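Local coordinates for reducing end xylose-releasing exo-oligoxylanase (Bacillus halodurans, PDB 1WU4), which hydrolyses beta-anomeric xylooligosaccharides of three or more units with inversion of configuration, releasing xylose from the reducing end, at residues 174-179 / 184-189; 168-173 / 178-183; 164-169 / 216-221. The protein carries 1 engineered substitution. One frame throughout, in Å; residues are numbered along the deposited sequence.

Contact 1 of 3, residues 174-179 / 184-189; sequences GHPMWN and LIKFIP
I185 lies across one face of the W178 indole, and its CG1 sits over the six-membered ring, 3.8 Å from the centroid and 14° off the normal, a CH-pi arrangement. The isoleucine's CD1 carries the same packing on to the rim, 3.6 Å from W178 CZ2. K186 takes a different course, running alongside the opposing backbone rather than over a ring. With CG anti to the carbonyl carbon (chi1 -53°) and an extended chain beyond it, its methylenes pass M177 O, and the ammonium arrives between two carbonyls. NZ donates to P176 O at 3.0 Å, from above the carbonyl plane (37° out of it) rather than along a lone pair, and to P189 O of its own segment at 3.1 Å. One buried amine thus ties together both sides of the loop; E192 adds a long, weak ion pair. Beyond it, M177 and P189 lie side by side and point the same way, CG to CG at 4.0 Å. The backbones meet in a single antiparallel bridge: K186 N donates to M177 O at 2.8 Å and N179 N to L184 O at 2.9 Å, which makes W178 and I185 a non-hydrogen-bonded pair. On helix 127-144, M177 also touches P127 and E130, and I185 touches P127 and E131. This bridged, hairpin-like excursion belongs to a long inter-helix loop of the family 8 (alpha/alpha)6 barrel, and the I185 side chain is about 11 Å from that of D263, the probable proton acceptor.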
loop_
_atom_site.group_PDB
_atom_site.type_symbol
_atom_site.label_atom_id
_atom_site.label_comp_id
_atom_site.label_asym_id
_atom_site.label_seq_id
_atom_site.Cartn_x
_atom_site.Cartn_y
_atom_site.Cartn_z
ATOM N N GLY A 174 4.612 -20.458 -15.597
ATOM C CA GLY A 174 4.193 -19.415 -14.680
ATOM C C GLY A 174 2.891 -18.739 -15.065
ATOM O O GLY A 174 2.294 -19.046 -16.097
ATOM N N HIS A 175 2.443 -17.819 -14.219
ATOM C CA HIS A 175 1.207 -17.089 -14.468
ATOM C C HIS A 175 1.402 -15.617 -14.131
ATOM O O HIS A 175 2.209 -15.271 -13.271
ATOM C CB HIS A 175 0.069 -17.659 -13.619
ATOM C CG HIS A 175 -0.142 -19.130 -13.799
ATOM N ND1 HIS A 175 0.772 -20.070 -13.373
ATOM C CD2 HIS A 175 -1.161 -19.822 -14.359
ATOM C CE1 HIS A 175 0.324 -21.279 -13.663
ATOM N NE2 HIS A 175 -0.847 -21.157 -14.262
ATOM N N PRO A 176 0.659 -14.730 -14.808
ATOM C CA PRO A 176 0.775 -13.292 -14.554
ATOM C C PRO A 176 0.059 -12.891 -13.266
ATOM O O PRO A 176 -0.745 -13.658 -12.731
ATOM C CB PRO A 176 0.122 -12.681 -15.788
ATOM C CG PRO A 176 -0.990 -13.653 -16.066
ATOM C CD PRO A 176 -0.305 -15.000 -15.893
ATOM N N MET A 177 0.360 -11.697 -12.766
ATOM C CA MET A 177 -0.281 -11.207 -11.551
ATOM C C MET A 177 -1.516 -10.372 -11.865
ATOM O O MET A 177 -2.234 -9.951 -10.961
ATOM C CB MET A 177 0.700 -10.400 -10.707
ATOM C CG MET A 177 1.724 -11.265 -9.999
ATOM S SD MET A 177 2.726 -10.327 -8.849
ATOM C CE MET A 177 3.366 -11.636 -7.822
ATOM N N TRP A 178 -1.738 -10.130 -13.153
ATOM C CA TRP A 178 -2.904 -9.389 -13.626
ATOM C C TRP A 178 -3.605 -10.277 -14.635
ATOM O O TRP A 178 -2.950 -10.939 -15.441
ATOM C CB TRP A 178 -2.493 -8.092 -14.336
ATOM C CG TRP A 178 -2.412 -6.898 -13.444
ATOM C CD1 TRP A 178 -3.331 -5.892 -13.330
ATOM C CD2 TRP A 178 -1.365 -6.591 -12.520
ATOM N NE1 TRP A 178 -2.919 -4.980 -12.389
ATOM C CE2 TRP A 178 -1.714 -5.385 -11.875
ATOM C CE3 TRP A 178 -0.163 -7.221 -12.172
ATOM C CZ2 TRP A 178 -0.904 -4.794 -10.898
ATOM C CZ3 TRP A 178 0.642 -6.637 -11.202
ATOM C CH2 TRP A 178 0.267 -5.434 -10.576
ATOM N N ASN A 179 -4.931 -10.311 -14.584
ATOM C CA ASN A 179 -5.673 -11.093 -15.558
ATOM C C ASN A 179 -5.606 -10.237 -16.820
ATOM O O ASN A 179 -5.976 -9.063 -16.801
ATOM C CB ASN A 179 -7.117 -11.288 -15.102
ATOM C CG ASN A 179 -7.961 -11.999 -16.137
ATOM O OD1 ASN A 179 -8.334 -11.413 -17.154
ATOM N ND2 ASN A 179 -8.256 -13.272 -15.890
ATOM N N LEU A 184 -7.352 -6.747 -14.234
ATOM C CA LEU A 184 -7.403 -6.626 -12.779
ATOM C C LEU A 184 -6.287 -7.404 -12.095
ATOM O O LEU A 184 -5.981 -8.531 -12.484
ATOM C CB LEU A 184 -8.746 -7.142 -12.252
ATOM C CG LEU A 184 -10.022 -6.465 -12.756
ATOM C CD1 LEU A 184 -11.221 -7.191 -12.185
ATOM C CD2 LEU A 184 -10.044 -4.998 -12.344
ATOM N N ILE A 185 -5.691 -6.803 -11.069
ATOM C CA ILE A 185 -4.637 -7.477 -10.318
ATOM C C ILE A 185 -5.300 -8.647 -9.584
ATOM O O ILE A 185 -6.467 -8.561 -9.185
ATOM C CB ILE A 185 -3.962 -6.509 -9.304
ATOM C CG1 ILE A 185 -2.732 -7.175 -8.682
ATOM C CG2 ILE A 185 -4.956 -6.082 -8.226
ATOM C CD1 ILE A 185 -1.922 -6.238 -7.796
ATOM N N LYS A 186 -4.561 -9.740 -9.423
ATOM C CA LYS A 186 -5.082 -10.934 -8.758
ATOM C C LYS A 186 -4.620 -11.014 -7.309
ATOM O O LYS A 186 -3.659 -10.350 -6.920
ATOM C CB LYS A 186 -4.586 -12.196 -9.461
ATOM C CG LYS A 186 -4.817 -12.281 -10.955
ATOM C CD LYS A 186 -4.088 -13.520 -11.471
ATOM C CE LYS A 186 -4.214 -13.710 -12.963
ATOM N NZ LYS A 186 -3.393 -14.889 -13.377
ATOM N N PHE A 187 -5.303 -11.837 -6.515
ATOM C CA PHE A 187 -4.913 -12.034 -5.122
ATOM C C PHE A 187 -3.540 -12.715 -5.134
ATOM O O PHE A 187 -2.637 -12.323 -4.394
ATOM C CB PHE A 187 -5.931 -12.906 -4.390
ATOM C CG PHE A 187 -5.430 -13.423 -3.080
ATOM C CD1 PHE A 187 -4.976 -12.546 -2.102
ATOM C CD2 PHE A 187 -5.349 -14.791 -2.850
ATOM C CE1 PHE A 187 -4.440 -13.024 -0.912
ATOM C CE2 PHE A 187 -4.815 -15.278 -1.665
ATOM C CZ PHE A 187 -4.357 -14.391 -0.695
ATOM N N ILE A 188 -3.411 -13.752 -5.959
ATOM C CA ILE A 188 -2.144 -14.458 -6.160
ATOM C C ILE A 188 -2.164 -14.925 -7.615
ATOM O O ILE A 188 -3.229 -15.029 -8.223
ATOM C CB ILE A 188 -1.919 -15.655 -5.184
ATOM C CG1 ILE A 188 -3.086 -16.636 -5.230
ATOM C CG2 ILE A 188 -1.690 -15.129 -3.775
ATOM C CD1 ILE A 188 -2.886 -17.840 -4.315
ATOM N N PRO A 189 -0.990 -15.202 -8.199
ATOM C CA PRO A 189 -0.898 -15.638 -9.596
ATOM C C PRO A 189 -1.770 -16.790 -10.086
ATOM O O PRO A 189 -2.270 -16.744 -11.211
ATOM C CB PRO A 189 0.590 -15.945 -9.761
ATOM C CG PRO A 189 1.239 -15.001 -8.799
ATOM C CD PRO A 189 0.347 -15.126 -7.588
HETATM O O HOH W 1 -5.638 -3.781 -11.978
#

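Contact 2 of 3, residues 168-173 / 178-183; sequences NGEGGP and WNRDNK
E170 and R180 reach toward each other from two arms of one irregular loop, neither helix nor strand, whose CA atoms at these residues stand 11.5 Å apart, so only long side chains, and one water, can span the gap. Their meeting is a salt bridge through one pair of atoms: R180 NH2 donates to E170 OE1 at 2.8 Å, with an N-H...O angle of 156°. OE1 lies near the guanidinium plane, at its edge, and is approached nearly along its own C-O bond. The two flat groups are nonetheless turned 47° apart, and a single oxygen does the work, which rules out the paired, coplanar form of the bridge. The glutamate is extended beyond CG, whereas the arginine bends at chi2 and chi3 (chi3 -70°), swinging its head back over the end of helix 154-167. OE1 is also hydrogen-bonded to H167 ND1, so two donors grip it. Water 2 donates to N168 O at 2.9 Å and receives a weak bond from R180 NH2. A leucine in place of R180 removes the guanidinium, and would probably leave E170 OE1 with H167 as its remaining partner here and water 2 without its link to the arginine. The arm carrying R180 is shaped locally by an Asx motif, N182 N donating to N179 OD1 at 2.9 Å, and by K183 NZ, which binds R180 O at 3.0 Å. At this surface position R180 rests on V166 and H167 of helix 154-167, while K183 packs against F218 and A225 of helix 216-233, so the loop runs past both helices.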
loop_
_atom_site.group_PDB
_atom_site.type_symbol
_atom_site.label_atom_id
_atom_site.label_comp_id
_atom_site.label_asym_id
_atom_site.label_seq_id
_atom_site.Cartn_x
_atom_site.Cartn_y
_atom_site.Cartn_z
ATOM N N ASN A 168 4.141 -13.190 -17.596
ATOM C CA ASN A 168 4.494 -14.520 -17.103
ATOM C C ASN A 168 3.505 -15.568 -17.606
ATOM O O ASN A 168 2.292 -15.359 -17.578
ATOM C CB ASN A 168 4.522 -14.538 -15.574
ATOM C CG ASN A 168 5.470 -15.585 -15.020
ATOM O OD1 ASN A 168 5.327 -16.027 -13.880
ATOM N ND2 ASN A 168 6.455 -15.975 -15.821
ATOM N N GLY A 169 4.032 -16.698 -18.069
ATOM C CA GLY A 169 3.176 -17.758 -18.570
ATOM C C GLY A 169 3.249 -17.913 -20.076
ATOM O O GLY A 169 2.947 -18.979 -20.616
ATOM N N GLU A 170 3.647 -16.847 -20.760
ATOM C CA GLU A 170 3.759 -16.877 -22.213
ATOM C C GLU A 170 4.935 -17.746 -22.640
ATOM O O GLU A 170 4.897 -18.389 -23.688
ATOM C CB GLU A 170 3.929 -15.455 -22.754
ATOM C CG GLU A 170 2.720 -14.566 -22.510
ATOM C CD GLU A 170 2.949 -13.129 -22.932
ATOM O OE1 GLU A 170 1.998 -12.326 -22.837
ATOM O OE2 GLU A 170 4.078 -12.800 -23.353
ATOM N N GLY A 171 5.977 -17.767 -21.814
ATOM C CA GLY A 171 7.150 -18.564 -22.124
ATOM C C GLY A 171 7.529 -19.516 -21.005
ATOM O O GLY A 171 8.707 -19.830 -20.825
ATOM N N GLY A 172 6.534 -19.978 -20.254
ATOM C CA GLY A 172 6.796 -20.895 -19.158
ATOM C C GLY A 172 5.530 -21.338 -18.444
ATOM O O GLY A 172 4.431 -20.943 -18.835
ATOM N N PRO A 173 5.651 -22.165 -17.393
ATOM C CA PRO A 173 4.495 -22.651 -16.633
ATOM C C PRO A 173 3.965 -21.618 -15.642
ATOM O O PRO A 173 2.992 -21.869 -14.935
ATOM C CB PRO A 173 5.050 -23.885 -15.934
ATOM C CG PRO A 173 6.445 -23.464 -15.622
ATOM C CD PRO A 173 6.892 -22.803 -16.916
ATOM N N TRP A 178 -1.738 -10.130 -13.153
ATOM C CA TRP A 178 -2.904 -9.389 -13.626
ATOM C C TRP A 178 -3.605 -10.277 -14.635
ATOM O O TRP A 178 -2.950 -10.939 -15.441
ATOM C CB TRP A 178 -2.493 -8.092 -14.336
ATOM C CG TRP A 178 -2.412 -6.898 -13.444
ATOM C CD1 TRP A 178 -3.331 -5.892 -13.330
ATOM C CD2 TRP A 178 -1.365 -6.591 -12.520
ATOM N NE1 TRP A 178 -2.919 -4.980 -12.389
ATOM C CE2 TRP A 178 -1.714 -5.385 -11.875
ATOM C CE3 TRP A 178 -0.163 -7.221 -12.172
ATOM C CZ2 TRP A 178 -0.904 -4.794 -10.898
ATOM C CZ3 TRP A 178 0.642 -6.637 -11.202
ATOM C CH2 TRP A 178 0.267 -5.434 -10.576
ATOM N N ASN A 179 -4.931 -10.311 -14.584
ATOM C CA ASN A 179 -5.673 -11.093 -15.558
ATOM C C ASN A 179 -5.606 -10.237 -16.820
ATOM O O ASN A 179 -5.976 -9.063 -16.801
ATOM C CB ASN A 179 -7.117 -11.288 -15.102
ATOM C CG ASN A 179 -7.961 -11.999 -16.137
ATOM O OD1 ASN A 179 -8.334 -11.413 -17.154
ATOM N ND2 ASN A 179 -8.256 -13.272 -15.890
ATOM N N ARG A 180 -5.114 -10.820 -17.907
ATOM C CA ARG A 180 -4.957 -10.091 -19.162
ATOM C C ARG A 180 -6.254 -9.633 -19.820
ATOM O O ARG A 180 -6.263 -8.646 -20.556
ATOM C CB ARG A 180 -4.150 -10.937 -20.149
ATOM C CG ARG A 180 -2.743 -11.260 -19.666
ATOM C CD ARG A 180 -1.883 -10.007 -19.593
ATOM N NE ARG A 180 -1.559 -9.487 -20.920
ATOM C CZ ARG A 180 -0.764 -10.103 -21.790
ATOM N NH1 ARG A 180 -0.527 -9.558 -22.976
ATOM N NH2 ARG A 180 -0.199 -11.261 -21.475
ATOM N N ASP A 181 -7.347 -10.339 -19.550
ATOM C CA ASP A 181 -8.629 -9.991 -20.146
ATOM C C ASP A 181 -9.355 -8.855 -19.434
ATOM O O ASP A 181 -9.857 -7.939 -20.086
ATOM C CB ASP A 181 -9.533 -11.223 -20.209
ATOM C CG ASP A 181 -8.948 -12.328 -21.066
ATOM O OD1 ASP A 181 -8.553 -12.038 -22.214
ATOM O OD2 ASP A 181 -8.886 -13.482 -20.594
ATOM N N ASN A 182 -9.418 -8.905 -18.106
ATOM C CA ASN A 182 -10.109 -7.850 -17.370
ATOM C C ASN A 182 -9.189 -6.773 -16.798
ATOM O O ASN A 182 -9.660 -5.796 -16.215
ATOM C CB ASN A 182 -10.990 -8.438 -16.255
ATOM C CG ASN A 182 -10.203 -9.244 -15.239
ATOM O OD1 ASN A 182 -9.072 -8.906 -14.899
ATOM N ND2 ASN A 182 -10.818 -10.309 -14.727
ATOM N N LYS A 183 -7.881 -6.953 -16.974
ATOM C CA LYS A 183 -6.878 -5.995 -16.503
ATOM C C LYS A 183 -6.878 -5.765 -14.994
ATOM O O LYS A 183 -6.441 -4.712 -14.529
ATOM C CB LYS A 183 -7.053 -4.639 -17.204
ATOM C CG LYS A 183 -6.828 -4.650 -18.713
ATOM C CD LYS A 183 -7.975 -5.310 -19.458
ATOM C CE LYS A 183 -7.800 -5.174 -20.963
ATOM N NZ LYS A 183 -6.513 -5.754 -21.433
HETATM O O HOH W 2 0.555 -13.841 -19.336
#

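Contact 3 of 3, residues 164-169 / 216-221; sequences TCVHNG and RVFWKE
V166 meets both F218 and W219, and the contact rests wholly on these three buried side chains, with the CA atoms of V166 and F218 8.7 Å apart. Direct apolar packing comes first. The CG2 methyl of V166 touches two rings at once, 3.5 Å from W219 CZ2 and 3.6 Å from F218 CE2. It reaches the indole obliquely, the valine and tryptophan sliding past each other in opposite directions, whereas F218 and V166 approach from opposing directions.

The second kind of interaction is CH-pi. V166 CG1 stands over the centre of the F218 ring, 4.2 Å from its centroid and only 9° off the normal. The valine torsion accounts for this division of labour: CG1 is anti to the backbone N (chi1 177°) and CG2 anti to the carbonyl carbon, so one methyl rises over the phenylalanine face while the other occupies the corner where the two aromatic rings come together. The two aromatic rings also pack on each other: F218 CD2 lies 3.9 Å above the plane of the W219 ring, over its centre.

Backbone and polar bonds act within or beside the segments. N168 N closes the last turn of helix 154-167 on T164 O at 2.9 Å, and E221 N binds V217 O at 3.0 Å. H167, following V166, is hydrogen-bonded through NE2 to OD1 of D215, which ties the helix end to the residue just before helix 216-233.

The packing joins the C-terminal end of helix 154-167 to the first turns of helix 216-233. W219 also meets W178, from the loop after helix 154-167, and F207, from helix 201-210, each edge-to-face.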
loop_
_atom_site.group_PDB
_atom_site.type_symbol
_atom_site.label_atom_id
_atom_site.label_comp_id
_atom_site.label_asym_id
_atom_site.label_seq_id
_atom_site.Cartn_x
_atom_site.Cartn_y
_atom_site.Cartn_z
ATOM N N THR A 164 7.316 -9.293 -15.998
ATOM C CA THR A 164 6.921 -10.601 -15.491
ATOM C C THR A 164 5.466 -10.578 -15.024
ATOM O O THR A 164 4.687 -11.476 -15.342
ATOM C CB THR A 164 7.820 -11.025 -14.313
ATOM O OG1 THR A 164 9.192 -10.979 -14.727
ATOM C CG2 THR A 164 7.478 -12.436 -13.857
ATOM N N CYS A 165 5.105 -9.542 -14.271
ATOM C CA CYS A 165 3.746 -9.406 -13.755
ATOM C C CYS A 165 2.675 -9.465 -14.838
ATOM O O CYS A 165 1.581 -9.969 -14.599
ATOM C CB CYS A 165 3.603 -8.093 -12.984
ATOM S SG CYS A 165 4.547 -8.019 -11.446
ATOM N N VAL A 166 2.995 -8.955 -16.022
ATOM C CA VAL A 166 2.035 -8.938 -17.119
ATOM C C VAL A 166 2.149 -10.111 -18.090
ATOM O O VAL A 166 1.136 -10.646 -18.545
ATOM C CB VAL A 166 2.170 -7.626 -17.941
ATOM C CG1 VAL A 166 1.214 -7.642 -19.127
ATOM C CG2 VAL A 166 1.890 -6.428 -17.055
ATOM N N HIS A 167 3.379 -10.525 -18.381
ATOM C CA HIS A 167 3.624 -11.579 -19.362
ATOM C C HIS A 167 3.970 -12.986 -18.897
ATOM O O HIS A 167 4.081 -13.890 -19.727
ATOM C CB HIS A 167 4.712 -11.096 -20.321
ATOM C CG HIS A 167 4.319 -9.886 -21.107
ATOM N ND1 HIS A 167 3.605 -9.964 -22.282
ATOM C CD2 HIS A 167 4.498 -8.567 -20.860
ATOM C CE1 HIS A 167 3.359 -8.744 -22.727
ATOM N NE2 HIS A 167 3.889 -7.879 -21.882
ATOM N N ASN A 168 4.141 -13.190 -17.596
ATOM C CA ASN A 168 4.494 -14.520 -17.103
ATOM C C ASN A 168 3.505 -15.568 -17.606
ATOM O O ASN A 168 2.292 -15.359 -17.578
ATOM C CB ASN A 168 4.522 -14.538 -15.574
ATOM C CG ASN A 168 5.470 -15.585 -15.020
ATOM O OD1 ASN A 168 5.327 -16.027 -13.880
ATOM N ND2 ASN A 168 6.455 -15.975 -15.821
ATOM N N GLY A 169 4.032 -16.698 -18.069
ATOM C CA GLY A 169 3.176 -17.758 -18.570
ATOM C C GLY A 169 3.249 -17.913 -20.076
ATOM O O GLY A 169 2.947 -18.979 -20.616
ATOM N N ARG A 216 2.569 -0.109 -21.872
ATOM C CA ARG A 216 2.021 1.153 -21.394
ATOM C C ARG A 216 0.525 1.321 -21.610
ATOM O O ARG A 216 -0.153 1.923 -20.775
ATOM C CB ARG A 216 2.811 2.326 -21.980
ATOM C CG ARG A 216 4.212 2.365 -21.388
ATOM C CD ARG A 216 5.050 3.533 -21.854
ATOM N NE ARG A 216 6.393 3.420 -21.291
ATOM C CZ ARG A 216 7.389 4.266 -21.529
ATOM N NH1 ARG A 216 7.211 5.311 -22.326
ATOM N NH2 ARG A 216 8.573 4.054 -20.971
ATOM N N VAL A 217 0.002 0.781 -22.706
ATOM C CA VAL A 217 -1.431 0.866 -22.951
ATOM C C VAL A 217 -2.130 -0.030 -21.927
ATOM O O VAL A 217 -3.137 0.358 -21.336
ATOM C CB VAL A 217 -1.788 0.414 -24.382
ATOM C CG1 VAL A 217 -3.302 0.299 -24.534
ATOM C CG2 VAL A 217 -1.238 1.419 -25.388
ATOM N N PHE A 218 -1.580 -1.224 -21.709
ATOM C CA PHE A 218 -2.140 -2.154 -20.732
ATOM C C PHE A 218 -2.260 -1.497 -19.357
ATOM O O PHE A 218 -3.300 -1.584 -18.708
ATOM C CB PHE A 218 -1.259 -3.398 -20.593
ATOM C CG PHE A 218 -1.623 -4.261 -19.418
ATOM C CD1 PHE A 218 -2.664 -5.179 -19.503
ATOM C CD2 PHE A 218 -0.955 -4.112 -18.203
ATOM C CE1 PHE A 218 -3.036 -5.937 -18.391
ATOM C CE2 PHE A 218 -1.320 -4.860 -17.091
ATOM C CZ PHE A 218 -2.360 -5.772 -17.184
ATOM N N TRP A 219 -1.193 -0.849 -18.902
ATOM C CA TRP A 219 -1.226 -0.218 -17.589
ATOM C C TRP A 219 -2.270 0.888 -17.484
ATOM O O TRP A 219 -2.861 1.086 -16.423
ATOM C CB TRP A 219 0.169 0.283 -17.206
ATOM C CG TRP A 219 1.067 -0.858 -16.791
ATOM C CD1 TRP A 219 2.213 -1.275 -17.406
ATOM C CD2 TRP A 219 0.850 -1.755 -15.694
ATOM N NE1 TRP A 219 2.724 -2.381 -16.758
ATOM C CE2 TRP A 219 1.904 -2.695 -15.704
ATOM C CE3 TRP A 219 -0.136 -1.856 -14.702
ATOM C CZ2 TRP A 219 2.000 -3.725 -14.760
ATOM C CZ3 TRP A 219 -0.040 -2.881 -13.763
ATOM C CH2 TRP A 219 1.022 -3.801 -13.800
ATOM N N LYS A 220 -2.509 1.596 -18.580
ATOM C CA LYS A 220 -3.528 2.636 -18.577
ATOM C C LYS A 220 -4.887 1.953 -18.407
ATOM O O LYS A 220 -5.752 2.428 -17.666
ATOM C CB LYS A 220 -3.490 3.412 -19.892
ATOM C CG LYS A 220 -4.568 4.472 -19.999
ATOM C CD LYS A 220 -4.475 5.216 -21.316
ATOM C CE LYS A 220 -5.614 6.204 -21.462
ATOM N NZ LYS A 220 -5.518 6.943 -22.745
ATOM N N GLU A 221 -5.067 0.826 -19.088
ATOM C CA GLU A 221 -6.315 0.079 -19.005
ATOM C C GLU A 221 -6.496 -0.528 -17.618
ATOM O O GLU A 221 -7.621 -0.649 -17.133
ATOM C CB GLU A 221 -6.350 -1.018 -20.073
ATOM C CG GLU A 221 -6.174 -0.475 -21.481
ATOM C CD GLU A 221 -6.139 -1.559 -22.536
ATOM O OE1 GLU A 221 -5.542 -2.625 -22.283
ATOM O OE2 GLU A 221 -6.693 -1.332 -23.629
#

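Overall arrangement
From the N terminus, the chain leaves helix 154-167 at its C-terminal end, where contacts 2 and 3 have their first segments; contact 1 begins a few residues later. Contact 3 closes the widest loop, returning at 216-221 to tie this helix to helix 216-233. Contact 1 is nested inside that loop; contact 2 starts from the same stretch, sharing N168 and G169 with contact 3. The order 168-173, 174-179, 178-183, 184-189 makes the loops of contacts 1 and 2 cross rather than nest, with W178 and N179 in common. Packing of W178 against W219 and F218, with a probable hydrogen bond from M177 N to C165 O, joins the loop to both helices.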